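Local coordinates for ABC transporter binding protein AcbH (Actinoplanes, PDB 3OO8) that binds beta-D-galactopyranose as the extracellular solute receptor of an ABC transporter, taking this sugar as its exclusive substrate, at residues V143-F151 and P277-P285; G187-D195 and V367-T375. The protein carries 2 engineered substitutions. One frame throughout, in Å; residues are numbered along the deposited sequence.

Contact 1. Residues V143-F151 and P277-P285; sequences VVFYNKSVF and PDLDFFVFP
Both carboxylate oxygens of Asp278 are engaged by Ser149: the hydroxyl OG donates to OD2 at 2.6 Å, and the backbone N of Ser149 donates to OD1 at 2.7 Å, each meeting its oxygen on the syn side. The carboxylate reaches the first turn of helix 148-154 because CG of Asp278 is anti to the backbone N (chi1 -161°). With an alanine here, both the N-H and the hydroxyl of Ser149 would probably be left without their acceptors at the start of the helix. Alongside, Lys148 bends at chi3 (-70°) and brings NZ to Pro277 O at 3.0 Å. Further along, the backbones pair antiparallel, Val144 with Phe282 (Phe282 N to Val144 O 2.8 Å) and Tyr146 with Asp280 as hydrogen-bonded pairs. On one face of the sheet, CB of Val144 lies over the Phe282 ring, 3.9 Å from its centroid. On the other, CG2 of Val143 sits over the face of Phe281, while that ring turns its edge toward the face of Phe145 (offset edge-to-face, planes at 62°). Water 1 links Tyr146 OH to Phe281 O. This is an antiparallel beta ladder in the mixed sheet of a class 2 solute-binding fold, its strand 134-147 carrying the galactose-binding Trp142.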
ATOM      1  N   VAL A 143      -9.396  -0.708   0.332  1.00  8.73           N
ATOM      2  CA  VAL A 143     -10.711  -0.419  -0.242  1.00  9.03           C
ATOM      3  C   VAL A 143     -11.768  -0.903   0.764  1.00  8.71           C
ATOM      4  O   VAL A 143     -11.419  -1.458   1.790  1.00 11.55           O
ATOM      5  CB  VAL A 143     -10.913  -1.200  -1.604  1.00  9.13           C
ATOM      6  CG1 VAL A 143     -10.104  -0.534  -2.728  1.00  9.86           C
ATOM      7  CG2 VAL A 143     -10.441  -2.639  -1.500  1.00 10.51           C
ATOM      8  N   VAL A 144     -13.044  -0.628   0.481  1.00  7.85           N
ATOM      9  CA  VAL A 144     -14.148  -0.955   1.419  1.00  8.60           C
ATOM     10  C   VAL A 144     -14.794  -2.268   0.974  1.00  9.32           C
ATOM     11  O   VAL A 144     -15.385  -2.371  -0.114  1.00 10.15           O
ATOM     12  CB  VAL A 144     -15.265   0.133   1.353  1.00  8.01           C
ATOM     13  CG1 VAL A 144     -16.321  -0.200   2.403  1.00 10.31           C
ATOM     14  CG2 VAL A 144     -14.737   1.564   1.558  1.00  9.55           C
ATOM     15  N   PHE A 145     -14.731  -3.266   1.848  1.00 10.85           N
ATOM     16  CA  PHE A 145     -15.270  -4.605   1.547  1.00 10.74           C
ATOM     17  C   PHE A 145     -16.676  -4.736   2.078  1.00 12.91           C
ATOM     18  O   PHE A 145     -17.029  -4.041   3.008  1.00 13.09           O
ATOM     19  CB  PHE A 145     -14.373  -5.657   2.205  1.00 11.84           C
ATOM     20  CG  PHE A 145     -13.046  -5.760   1.533  1.00 10.87           C
ATOM     21  CD1 PHE A 145     -12.861  -6.636   0.459  1.00 10.06           C
ATOM     22  CD2 PHE A 145     -11.978  -5.010   2.005  1.00 11.90           C
ATOM     23  CE1 PHE A 145     -11.647  -6.713  -0.218  1.00 15.05           C
ATOM     24  CE2 PHE A 145     -10.722  -5.079   1.347  1.00 11.31           C
ATOM     25  CZ  PHE A 145     -10.565  -5.938   0.241  1.00 14.23           C
ATOM     26  N   TYR A 146     -17.460  -5.558   1.388  1.00 10.23           N
ATOM     27  CA  TYR A 146     -18.853  -5.829   1.800  1.00 10.06           C
ATOM     28  C   TYR A 146     -19.252  -7.194   1.265  1.00 11.94           C
ATOM     29  O   TYR A 146     -18.538  -7.811   0.494  1.00 14.08           O
ATOM     30  CB  TYR A 146     -19.780  -4.764   1.231  1.00 10.79           C
ATOM     31  CG  TYR A 146     -19.898  -4.750  -0.275  1.00 12.31           C
ATOM     32  CD1 TYR A 146     -20.972  -5.351  -0.913  1.00 16.35           C
ATOM     33  CD2 TYR A 146     -18.920  -4.140  -1.066  1.00 16.28           C
ATOM     34  CE1 TYR A 146     -21.086  -5.328  -2.296  1.00 13.06           C
ATOM     35  CE2 TYR A 146     -19.018  -4.109  -2.455  1.00 14.50           C
ATOM     36  CZ  TYR A 146     -20.116  -4.706  -3.068  1.00 16.10           C
ATOM     37  OH  TYR A 146     -20.263  -4.690  -4.436  1.00 17.45           O
ATOM     38  N   ASN A 147     -20.399  -7.696   1.729  1.00 14.07           N
ATOM     39  CA  ASN A 147     -20.922  -8.971   1.222  1.00 15.07           C
ATOM     40  C   ASN A 147     -22.011  -8.698   0.162  1.00 16.37           C
ATOM     41  O   ASN A 147     -23.001  -7.999   0.436  1.00 16.80           O
ATOM     42  CB  ASN A 147     -21.579  -9.706   2.401  1.00 14.52           C
ATOM     43  CG  ASN A 147     -20.575 -10.107   3.454  1.00 15.61           C
ATOM     44  OD1 ASN A 147     -20.684  -9.724   4.622  1.00 21.33           O
ATOM     45  ND2 ASN A 147     -19.585 -10.856   3.045  1.00 14.26           N
ATOM     46  N   LYS A 148     -21.839  -9.271  -1.025  1.00 17.77           N
ATOM     47  CA  LYS A 148     -22.761  -9.015  -2.144  1.00 17.51           C
ATOM     48  C   LYS A 148     -24.186  -9.439  -1.821  1.00 17.99           C
ATOM     49  O   LYS A 148     -25.141  -8.702  -2.103  1.00 19.17           O
ATOM     50  CB  LYS A 148     -22.304  -9.748  -3.392  1.00 17.81           C
ATOM     51  CG  LYS A 148     -21.082  -9.094  -4.029  1.00 19.09           C
ATOM     52  CD  LYS A 148     -20.576  -9.905  -5.222  1.00 22.51           C
ATOM     53  CE  LYS A 148     -19.961 -11.197  -4.798  1.00 23.41           C
ATOM     54  NZ  LYS A 148     -19.259 -11.840  -5.959  1.00 28.64           N
ATOM     55  N   SER A 149     -24.304 -10.629  -1.239  1.00 20.05           N
ATOM     56  CA  SER A 149     -25.626 -11.137  -0.859  1.00 21.71           C
ATOM     57  C   SER A 149     -26.401 -10.202   0.082  1.00 21.14           C
ATOM     58  O   SER A 149     -27.641 -10.093  -0.005  1.00 20.51           O
ATOM     59  CB  SER A 149     -25.493 -12.546  -0.273  1.00 21.28           C
ATOM     60  OG  SER A 149     -24.898 -12.516   1.018  1.00 23.71           O
ATOM     61  N   VAL A 150     -25.687  -9.522   0.983  1.00 19.28           N
ATOM     62  CA  VAL A 150     -26.322  -8.597   1.914  1.00 18.88           C
ATOM     63  C   VAL A 150     -26.799  -7.337   1.189  1.00 18.21           C
ATOM     64  O   VAL A 150     -27.935  -6.881   1.365  1.00 19.07           O
ATOM     65  CB  VAL A 150     -25.374  -8.223   3.081  1.00 18.15           C
ATOM     66  CG1 VAL A 150     -25.955  -7.104   3.968  1.00 17.08           C
ATOM     67  CG2 VAL A 150     -24.961  -9.451   3.889  1.00 19.68           C
ATOM     68  N   PHE A 151     -25.925  -6.752   0.367  1.00 17.40           N
ATOM     69  CA  PHE A 151     -26.324  -5.585  -0.380  1.00 16.30           C
ATOM     70  C   PHE A 151     -27.518  -5.928  -1.293  1.00 18.69           C
ATOM     71  O   PHE A 151     -28.453  -5.142  -1.410  1.00 18.89           O
ATOM     72  CB  PHE A 151     -25.128  -5.070  -1.212  1.00 16.62           C
ATOM     73  CG  PHE A 151     -24.248  -4.092  -0.481  1.00 16.57           C
ATOM     74  CD1 PHE A 151     -23.750  -4.373   0.777  1.00 18.89           C
ATOM     75  CD2 PHE A 151     -23.886  -2.886  -1.089  1.00 16.67           C
ATOM     76  CE1 PHE A 151     -22.954  -3.455   1.452  1.00 20.13           C
ATOM     77  CE2 PHE A 151     -23.084  -1.944  -0.412  1.00 14.50           C
ATOM     78  CZ  PHE A 151     -22.596  -2.243   0.839  1.00 16.92           C
ATOM     79  N   PRO A 277     -16.563 -16.239  -2.086  1.00 19.30           N
ATOM     80  CA  PRO A 277     -17.366 -15.899  -3.255  1.00 18.69           C
ATOM     81  C   PRO A 277     -18.333 -14.720  -3.054  1.00 18.30           C
ATOM     82  O   PRO A 277     -18.691 -14.058  -4.021  1.00 21.01           O
ATOM     83  CB  PRO A 277     -18.171 -17.184  -3.480  1.00 18.80           C
ATOM     84  CG  PRO A 277     -17.222 -18.245  -3.057  1.00 20.30           C
ATOM     85  CD  PRO A 277     -16.612 -17.689  -1.793  1.00 20.12           C
ATOM     86  N   ASP A 278     -18.754 -14.458  -1.822  1.00 18.10           N
ATOM     87  CA  ASP A 278     -19.699 -13.383  -1.542  1.00 17.45           C
ATOM     88  C   ASP A 278     -18.986 -12.044  -1.295  1.00 16.99           C
ATOM     89  O   ASP A 278     -19.628 -11.014  -1.171  1.00 18.67           O
ATOM     90  CB  ASP A 278     -20.539 -13.775  -0.307  1.00 16.29           C
ATOM     91  CG  ASP A 278     -21.858 -12.995  -0.175  1.00 19.43           C
ATOM     92  OD1 ASP A 278     -22.442 -12.571  -1.196  1.00 20.36           O
ATOM     93  OD2 ASP A 278     -22.339 -12.830   0.976  1.00 23.21           O
ATOM     94  N   LEU A 279     -17.668 -12.065  -1.215  1.00 16.43           N
ATOM     95  CA  LEU A 279     -16.922 -10.845  -0.893  1.00 15.01           C
ATOM     96  C   LEU A 279     -16.693  -9.965  -2.131  1.00 13.77           C
ATOM     97  O   LEU A 279     -16.328 -10.471  -3.194  1.00 16.30           O
ATOM     98  CB  LEU A 279     -15.570 -11.232  -0.280  1.00 15.21           C
ATOM     99  CG  LEU A 279     -14.763 -10.050   0.278  1.00 15.07           C
ATOM    100  CD1 LEU A 279     -15.547  -9.350   1.366  1.00 18.20           C
ATOM    101  CD2 LEU A 279     -13.455 -10.558   0.818  1.00 16.61           C
ATOM    102  N   ASP A 280     -16.941  -8.662  -1.998  1.00 13.96           N
ATOM    103  CA  ASP A 280     -16.639  -7.714  -3.063  1.00 15.30           C
ATOM    104  C   ASP A 280     -16.123  -6.453  -2.375  1.00 14.43           C
ATOM    105  O   ASP A 280     -16.000  -6.387  -1.130  1.00 12.63           O
ATOM    106  CB  ASP A 280     -17.916  -7.411  -3.868  1.00 15.95           C
ATOM    107  CG  ASP A 280     -17.652  -6.972  -5.299  1.00 20.09           C
ATOM    108  OD1 ASP A 280     -16.561  -6.475  -5.630  1.00 18.05           O
ATOM    109  OD2 ASP A 280     -18.586  -7.123  -6.128  1.00 25.38           O
ATOM    110  N   PHE A 281     -15.792  -5.446  -3.170  1.00 13.17           N
ATOM    111  CA  PHE A 281     -15.382  -4.177  -2.570  1.00 11.68           C
ATOM    112  C   PHE A 281     -15.704  -3.023  -3.467  1.00  9.95           C
ATOM    113  O   PHE A 281     -16.036  -3.205  -4.645  1.00 11.03           O
ATOM    114  CB  PHE A 281     -13.882  -4.133  -2.246  1.00 12.27           C
ATOM    115  CG  PHE A 281     -12.971  -4.210  -3.459  1.00 11.06           C
ATOM    116  CD1 PHE A 281     -12.616  -3.056  -4.145  1.00 11.59           C
ATOM    117  CD2 PHE A 281     -12.384  -5.427  -3.828  1.00 14.04           C
ATOM    118  CE1 PHE A 281     -11.743  -3.102  -5.234  1.00 14.21           C
ATOM    119  CE2 PHE A 281     -11.506  -5.484  -4.901  1.00 16.75           C
ATOM    120  CZ  PHE A 281     -11.183  -4.343  -5.611  1.00 14.52           C
ATOM    121  N   PHE A 282     -15.719  -1.838  -2.868  1.00 10.88           N
ATOM    122  CA  PHE A 282     -15.784  -0.603  -3.644  1.00 10.86           C
ATOM    123  C   PHE A 282     -14.705   0.346  -3.148  1.00 10.31           C
ATOM    124  O   PHE A 282     -14.251   0.232  -2.017  1.00 10.71           O
ATOM    125  CB  PHE A 282     -17.192   0.029  -3.664  1.00 13.37           C
ATOM    126  CG  PHE A 282     -17.776   0.342  -2.284  1.00 10.51           C
ATOM    127  CD1 PHE A 282     -17.421   1.522  -1.635  1.00 11.29           C
ATOM    128  CD2 PHE A 282     -18.668  -0.520  -1.670  1.00 15.07           C
ATOM    129  CE1 PHE A 282     -17.934   1.846  -0.413  1.00 14.43           C
ATOM    130  CE2 PHE A 282     -19.175  -0.204  -0.425  1.00 12.78           C
ATOM    131  CZ  PHE A 282     -18.811   0.988   0.204  1.00 12.05           C
ATOM    132  N   VAL A 283     -14.222   1.245  -4.016  1.00 10.03           N
ATOM    133  CA  VAL A 283     -13.247   2.213  -3.534  1.00  9.96           C
ATOM    134  C   VAL A 283     -13.882   3.222  -2.581  1.00  9.71           C
ATOM    135  O   VAL A 283     -15.080   3.531  -2.656  1.00 11.37           O
ATOM    136  CB  VAL A 283     -12.497   2.912  -4.706  1.00  8.03           C
ATOM    137  CG1 VAL A 283     -11.940   1.847  -5.613  1.00 11.85           C
ATOM    138  CG2 VAL A 283     -13.402   3.857  -5.514  1.00 10.05           C
ATOM    139  N   PHE A 284     -13.072   3.754  -1.672  1.00 10.08           N
ATOM    140  CA  PHE A 284     -13.627   4.727  -0.738  1.00  9.88           C
ATOM    141  C   PHE A 284     -14.301   5.858  -1.516  1.00 11.43           C
ATOM    142  O   PHE A 284     -13.730   6.356  -2.510  1.00 11.09           O
ATOM    143  CB  PHE A 284     -12.523   5.278   0.152  1.00 10.13           C
ATOM    144  CG  PHE A 284     -13.036   5.932   1.421  1.00 11.94           C
ATOM    145  CD1 PHE A 284     -13.130   5.179   2.591  1.00 11.68           C
ATOM    146  CD2 PHE A 284     -13.390   7.278   1.452  1.00 11.12           C
ATOM    147  CE1 PHE A 284     -13.573   5.740   3.791  1.00 13.49           C
ATOM    148  CE2 PHE A 284     -13.828   7.866   2.646  1.00 12.78           C
ATOM    149  CZ  PHE A 284     -13.942   7.094   3.807  1.00 12.75           C
ATOM    150  N   PRO A 285     -15.511   6.282  -1.103  1.00  9.83           N
ATOM    151  CA  PRO A 285     -16.254   7.292  -1.895  1.00 12.05           C
ATOM    152  C   PRO A 285     -15.571   8.653  -2.030  1.00 12.00           C
ATOM    153  O   PRO A 285     -14.682   8.992  -1.253  1.00 11.56           O
ATOM    154  CB  PRO A 285     -17.579   7.427  -1.134  1.00 14.91           C
ATOM    155  CG  PRO A 285     -17.751   6.037  -0.548  1.00 20.44           C
ATOM    156  CD  PRO A 285     -16.364   5.745  -0.014  1.00 10.34           C
TER
HETATM  157  O   HOH W   1     -18.504  -3.192  -5.957  1.00 24.01           O

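Contact 2. Residues G187-D195 and V367-T375; sequences GWPALGTFD and VSQFMERDT. Engineered in segment 367-375: Glu372 (natural residue Asp).
Helix 191-201 and the short helix 371-374 approach without sharing a backbone ladder, the CA atoms of Leu191 and Met371 lying 6.4 Å apart, and Phe370 takes the N-cap position of the second helix. The start of helix 191-201 thus packs against the N-terminal end of helix 371-374 in the class 2 solute-binding fold, next to the galactose site: Arg373 and Glu372, the latter an engineered replacement of aspartate, are at positions that bind the sugar. Phe370 has positive phi, and its ring extends toward the first helix because CG is anti to the backbone N (chi1 -171°). Its leading atom CZ comes 3.3 Å from Trp188 O, which lies at the edge of the ring in its plane, and 3.8 Å from Leu191 CB. CZ also meets the edge of the Trp188 ring, at CE3. CE1 of Phe370 lies 3.6 Å from the backbone N of Gly192. Outside the two segments, the Phe370 ring stacks on Trp142 of the sugar site. Met371 runs extended to SD and then bends at chi3 (-65°), its sulfur resting against Leu191 CD2 at 3.9 Å. Glu372 CG touches Leu191 CD1. Asp195 accepts a weak hydrogen bond at OD2 from Met371 N (3.0 Å, 128° at the hydrogen), while the methyl CE of Met371 meets both Asp195 OD1 and Phe194 CD2 at 3.4 Å.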
ATOM      1  N   GLY A 187      -2.796  -0.957  15.920  1.00 14.90           N
ATOM      2  CA  GLY A 187      -2.147   0.352  15.797  1.00 14.48           C
ATOM      3  C   GLY A 187      -2.108   0.847  14.369  1.00 13.64           C
ATOM      4  O   GLY A 187      -2.535   1.973  14.073  1.00 12.75           O
ATOM      5  N   TRP A 188      -1.656  -0.007  13.471  1.00 14.08           N
ATOM      6  CA  TRP A 188      -1.524   0.421  12.075  1.00 14.50           C
ATOM      7  C   TRP A 188      -2.850   0.474  11.262  1.00 14.05           C
ATOM      8  O   TRP A 188      -2.951   1.301  10.361  1.00 14.69           O
ATOM      9  CB  TRP A 188      -0.465  -0.402  11.321  1.00 14.31           C
ATOM     10  CG  TRP A 188      -0.774  -1.874  11.360  1.00 12.46           C
ATOM     11  CD1 TRP A 188      -0.298  -2.801  12.262  1.00 18.52           C
ATOM     12  CD2 TRP A 188      -1.635  -2.591  10.465  1.00 11.29           C
ATOM     13  NE1 TRP A 188      -0.838  -4.039  12.004  1.00 16.32           N
ATOM     14  CE2 TRP A 188      -1.647  -3.947  10.894  1.00 14.66           C
ATOM     15  CE3 TRP A 188      -2.412  -2.219   9.351  1.00 15.51           C
ATOM     16  CZ2 TRP A 188      -2.391  -4.928  10.239  1.00 15.83           C
ATOM     17  CZ3 TRP A 188      -3.159  -3.214   8.693  1.00 14.84           C
ATOM     18  CH2 TRP A 188      -3.149  -4.550   9.161  1.00 17.58           C
ATOM     19  N   PRO A 189      -3.873  -0.356  11.570  1.00 13.09           N
ATOM     20  CA  PRO A 189      -5.057  -0.297  10.694  1.00 12.57           C
ATOM     21  C   PRO A 189      -5.681   1.098  10.503  1.00 11.66           C
ATOM     22  O   PRO A 189      -6.017   1.463   9.364  1.00 10.19           O
ATOM     23  CB  PRO A 189      -6.067  -1.249  11.387  1.00 13.10           C
ATOM     24  CG  PRO A 189      -5.162  -2.262  12.061  1.00 13.65           C
ATOM     25  CD  PRO A 189      -4.025  -1.405  12.605  1.00 14.35           C
ATOM     26  N   ALA A 190      -5.788   1.892  11.571  1.00 11.24           N
ATOM     27  CA  ALA A 190      -6.441   3.207  11.480  1.00  9.93           C
ATOM     28  C   ALA A 190      -5.657   4.217  10.660  1.00  9.60           C
ATOM     29  O   ALA A 190      -6.218   5.235  10.242  1.00 10.04           O
ATOM     30  CB  ALA A 190      -6.728   3.775  12.908  1.00 13.21           C
ATOM     31  N   LEU A 191      -4.365   3.971  10.497  1.00  9.91           N
ATOM     32  CA  LEU A 191      -3.572   4.875   9.653  1.00  8.39           C
ATOM     33  C   LEU A 191      -4.169   4.918   8.247  1.00 11.49           C
ATOM     34  O   LEU A 191      -4.094   5.948   7.576  1.00 10.82           O
ATOM     35  CB  LEU A 191      -2.122   4.421   9.572  1.00 10.58           C
ATOM     36  CG  LEU A 191      -1.354   4.281  10.903  1.00 12.70           C
ATOM     37  CD1 LEU A 191       0.117   3.994  10.593  1.00 16.27           C
ATOM     38  CD2 LEU A 191      -1.532   5.598  11.685  1.00 16.13           C
ATOM     39  N   GLY A 192      -4.753   3.805   7.800  1.00 10.59           N
ATOM     40  CA  GLY A 192      -5.363   3.753   6.457  1.00  7.97           C
ATOM     41  C   GLY A 192      -6.537   4.705   6.317  1.00 10.25           C
ATOM     42  O   GLY A 192      -6.825   5.191   5.232  1.00  8.87           O
ATOM     43  N   THR A 193      -7.300   4.889   7.394  1.00  9.69           N
ATOM     44  CA  THR A 193      -8.413   5.829   7.354  1.00  8.25           C
ATOM     45  C   THR A 193      -7.881   7.275   7.267  1.00  9.24           C
ATOM     46  O   THR A 193      -8.423   8.099   6.513  1.00 10.56           O
ATOM     47  CB  THR A 193      -9.366   5.626   8.543  1.00 10.46           C
ATOM     48  OG1 THR A 193     -10.064   4.391   8.334  1.00 12.09           O
ATOM     49  CG2 THR A 193     -10.365   6.761   8.598  1.00 10.61           C
ATOM     50  N   PHE A 194      -6.835   7.581   8.030  1.00  9.41           N
ATOM     51  CA  PHE A 194      -6.223   8.903   7.917  1.00 10.71           C
ATOM     52  C   PHE A 194      -5.792   9.152   6.469  1.00 11.20           C
ATOM     53  O   PHE A 194      -6.142  10.183   5.862  1.00 10.10           O
ATOM     54  CB  PHE A 194      -5.009   9.112   8.835  1.00 11.14           C
ATOM     55  CG  PHE A 194      -4.398  10.473   8.652  1.00  9.36           C
ATOM     56  CD1 PHE A 194      -4.843  11.564   9.408  1.00 12.98           C
ATOM     57  CD2 PHE A 194      -3.437  10.691   7.659  1.00  9.10           C
ATOM     58  CE1 PHE A 194      -4.330  12.817   9.201  1.00 14.45           C
ATOM     59  CE2 PHE A 194      -2.933  11.970   7.422  1.00 13.89           C
ATOM     60  CZ  PHE A 194      -3.374  13.026   8.209  1.00 11.83           C
ATOM     61  N   ASP A 195      -5.067   8.183   5.918  1.00 10.07           N
ATOM     62  CA  ASP A 195      -4.567   8.326   4.557  1.00  8.26           C
ATOM     63  C   ASP A 195      -5.661   8.589   3.539  1.00  8.69           C
ATOM     64  O   ASP A 195      -5.536   9.468   2.688  1.00 10.40           O
ATOM     65  CB  ASP A 195      -3.833   7.069   4.114  1.00  7.35           C
ATOM     66  CG  ASP A 195      -2.551   6.821   4.877  1.00  7.35           C
ATOM     67  OD1 ASP A 195      -2.010   7.694   5.598  1.00  8.91           O
ATOM     68  OD2 ASP A 195      -2.071   5.650   4.682  1.00 10.31           O
ATOM     69  N   VAL A 367      -0.684   6.364  -6.846  1.00 11.25           N
ATOM     70  CA  VAL A 367      -0.973   5.516  -5.688  1.00 12.51           C
ATOM     71  C   VAL A 367       0.022   5.823  -4.594  1.00 11.87           C
ATOM     72  O   VAL A 367       1.226   5.957  -4.846  1.00 12.40           O
ATOM     73  CB  VAL A 367      -0.983   3.974  -5.982  1.00 13.32           C
ATOM     74  CG1 VAL A 367      -2.192   3.601  -6.854  1.00 14.56           C
ATOM     75  CG2 VAL A 367       0.328   3.493  -6.555  1.00 13.33           C
ATOM     76  N   SER A 368      -0.509   5.959  -3.383  1.00  9.64           N
ATOM     77  CA  SER A 368       0.335   6.130  -2.221  1.00  9.98           C
ATOM     78  C   SER A 368       0.672   4.729  -1.685  1.00 10.51           C
ATOM     79  O   SER A 368       0.184   3.728  -2.224  1.00 12.20           O
ATOM     80  CB  SER A 368      -0.354   7.069  -1.228  1.00 10.35           C
ATOM     81  OG  SER A 368      -1.677   6.590  -0.949  1.00 12.68           O
ATOM     82  N   GLN A 369       1.496   4.646  -0.638  1.00 10.32           N
ATOM     83  CA  GLN A 369       2.102   3.358  -0.283  1.00  8.94           C
ATOM     84  C   GLN A 369       1.794   2.934   1.147  1.00 12.20           C
ATOM     85  O   GLN A 369       2.463   2.025   1.650  1.00 12.32           O
ATOM     86  CB  GLN A 369       3.620   3.502  -0.367  1.00  9.85           C
ATOM     87  CG  GLN A 369       4.119   3.927  -1.749  1.00  8.67           C
ATOM     88  CD  GLN A 369       3.647   2.969  -2.852  1.00 12.98           C
ATOM     89  OE1 GLN A 369       3.778   1.755  -2.730  1.00 12.75           O
ATOM     90  NE2 GLN A 369       3.138   3.520  -3.951  1.00 15.05           N
ATOM     91  N   PHE A 370       0.786   3.582   1.745  1.00 10.35           N
ATOM     92  CA  PHE A 370       0.391   3.425   3.174  1.00 10.77           C
ATOM     93  C   PHE A 370       1.312   4.267   4.044  1.00 11.93           C
ATOM     94  O   PHE A 370       2.488   4.419   3.743  1.00 11.41           O
ATOM     95  CB  PHE A 370       0.341   1.955   3.620  1.00 12.09           C
ATOM     96  CG  PHE A 370      -0.265   1.760   4.993  1.00 11.61           C
ATOM     97  CD1 PHE A 370      -1.634   1.929   5.217  1.00 10.28           C
ATOM     98  CD2 PHE A 370       0.546   1.358   6.046  1.00 11.82           C
ATOM     99  CE1 PHE A 370      -2.176   1.722   6.496  1.00 11.97           C
ATOM    100  CE2 PHE A 370      -0.002   1.153   7.315  1.00 13.25           C
ATOM    101  CZ  PHE A 370      -1.357   1.339   7.526  1.00 10.90           C
ATOM    102  N   MET A 371       0.766   4.837   5.110  1.00  9.39           N
ATOM    103  CA  MET A 371       1.555   5.777   5.919  1.00  9.58           C
ATOM    104  C   MET A 371       2.896   5.226   6.382  1.00 10.72           C
ATOM    105  O   MET A 371       3.899   5.940   6.384  1.00 11.07           O
ATOM    106  CB  MET A 371       0.735   6.272   7.114  1.00 11.17           C
ATOM    107  CG  MET A 371       1.471   7.413   7.836  1.00 13.31           C
ATOM    108  SD  MET A 371       0.635   7.938   9.363  1.00 12.90           S
ATOM    109  CE  MET A 371      -0.911   8.593   8.714  1.00 13.49           C
ATOM    110  N   GLU A 372       2.935   3.951   6.745  1.00 10.84           N
ATOM    111  CA  GLU A 372       4.184   3.346   7.210  1.00 13.10           C
ATOM    112  C   GLU A 372       5.340   3.347   6.203  1.00 11.86           C
ATOM    113  O   GLU A 372       6.513   3.213   6.604  1.00 14.14           O
ATOM    114  CB  GLU A 372       3.917   1.929   7.676  1.00 15.33           C
ATOM    115  CG  GLU A 372       3.103   1.891   8.931  1.00 20.23           C
ATOM    116  CD  GLU A 372       3.924   1.633  10.151  1.00 31.75           C
ATOM    117  OE1 GLU A 372       5.081   2.137  10.248  1.00 27.74           O
ATOM    118  OE2 GLU A 372       3.384   0.889  11.005  1.00 31.55           O
ATOM    119  N   ARG A 373       5.018   3.475   4.919  1.00  9.97           N
ATOM    120  CA  ARG A 373       6.035   3.511   3.872  1.00 10.25           C
ATOM    121  C   ARG A 373       6.174   4.892   3.276  1.00 13.39           C
ATOM    122  O   ARG A 373       7.224   5.208   2.702  1.00 12.90           O
ATOM    123  CB  ARG A 373       5.684   2.501   2.764  1.00 11.21           C
ATOM    124  CG  ARG A 373       5.760   1.067   3.228  1.00 11.98           C
ATOM    125  CD  ARG A 373       5.429   0.135   2.067  1.00 17.19           C
ATOM    126  NE  ARG A 373       5.701  -1.264   2.406  1.00 23.92           N
ATOM    127  CZ  ARG A 373       5.715  -2.249   1.503  1.00 21.43           C
ATOM    128  NH1 ARG A 373       5.490  -1.966   0.238  1.00 12.33           N
ATOM    129  NH2 ARG A 373       5.990  -3.503   1.857  1.00 21.86           N
ATOM    130  N   ASP A 374       5.158   5.746   3.416  1.00 11.06           N
ATOM    131  CA  ASP A 374       5.273   7.085   2.814  1.00  9.20           C
ATOM    132  C   ASP A 374       5.977   8.118   3.698  1.00 10.05           C
ATOM    133  O   ASP A 374       6.410   9.167   3.206  1.00 11.51           O
ATOM    134  CB  ASP A 374       3.900   7.632   2.376  1.00  8.50           C
ATOM    135  CG  ASP A 374       3.443   7.057   1.041  1.00 12.28           C
ATOM    136  OD1 ASP A 374       4.303   6.975   0.125  1.00 13.04           O
ATOM    137  OD2 ASP A 374       2.233   6.790   0.921  1.00 12.27           O
ATOM    138  N   THR A 375       6.038   7.847   4.992  1.00 11.24           N
ATOM    139  CA  THR A 375       6.771   8.722   5.914  1.00 13.86           C
ATOM    140  C   THR A 375       7.855   7.885   6.575  1.00 16.91           C
ATOM    141  O   THR A 375       8.009   6.686   6.281  1.00 15.98           O
ATOM    142  CB  THR A 375       5.837   9.404   6.964  1.00 13.36           C
ATOM    143  OG1 THR A 375       6.563  10.451   7.633  1.00 15.21           O
ATOM    144  CG2 THR A 375       5.300   8.409   7.992  1.00 15.05           C
TER

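In the fold
The two contacts do not touch: their centres lie 21 Å apart, with nearest atoms about 6 Å apart, and their segments alternate along the chain. Both are mainly buried, but contact 2 sits about 8 Å from the centre of the chain against 19 Å for contact 1, whose Pro277 end is exposed. Contact 1 joins two neighbouring strands and a helix start, through regular backbone bonds and a carboxylate held by a hydroxyl and a backbone N-H, and buries 884 Å². Contact 2 joins two helix starts and the residues leading into them, mainly through apolar side chains, with one weak hydrogen bond across the segments, and buries 396 Å². Strand 134-147 of contact 1 leads from the sugar-site residue that contact 2 packs beside.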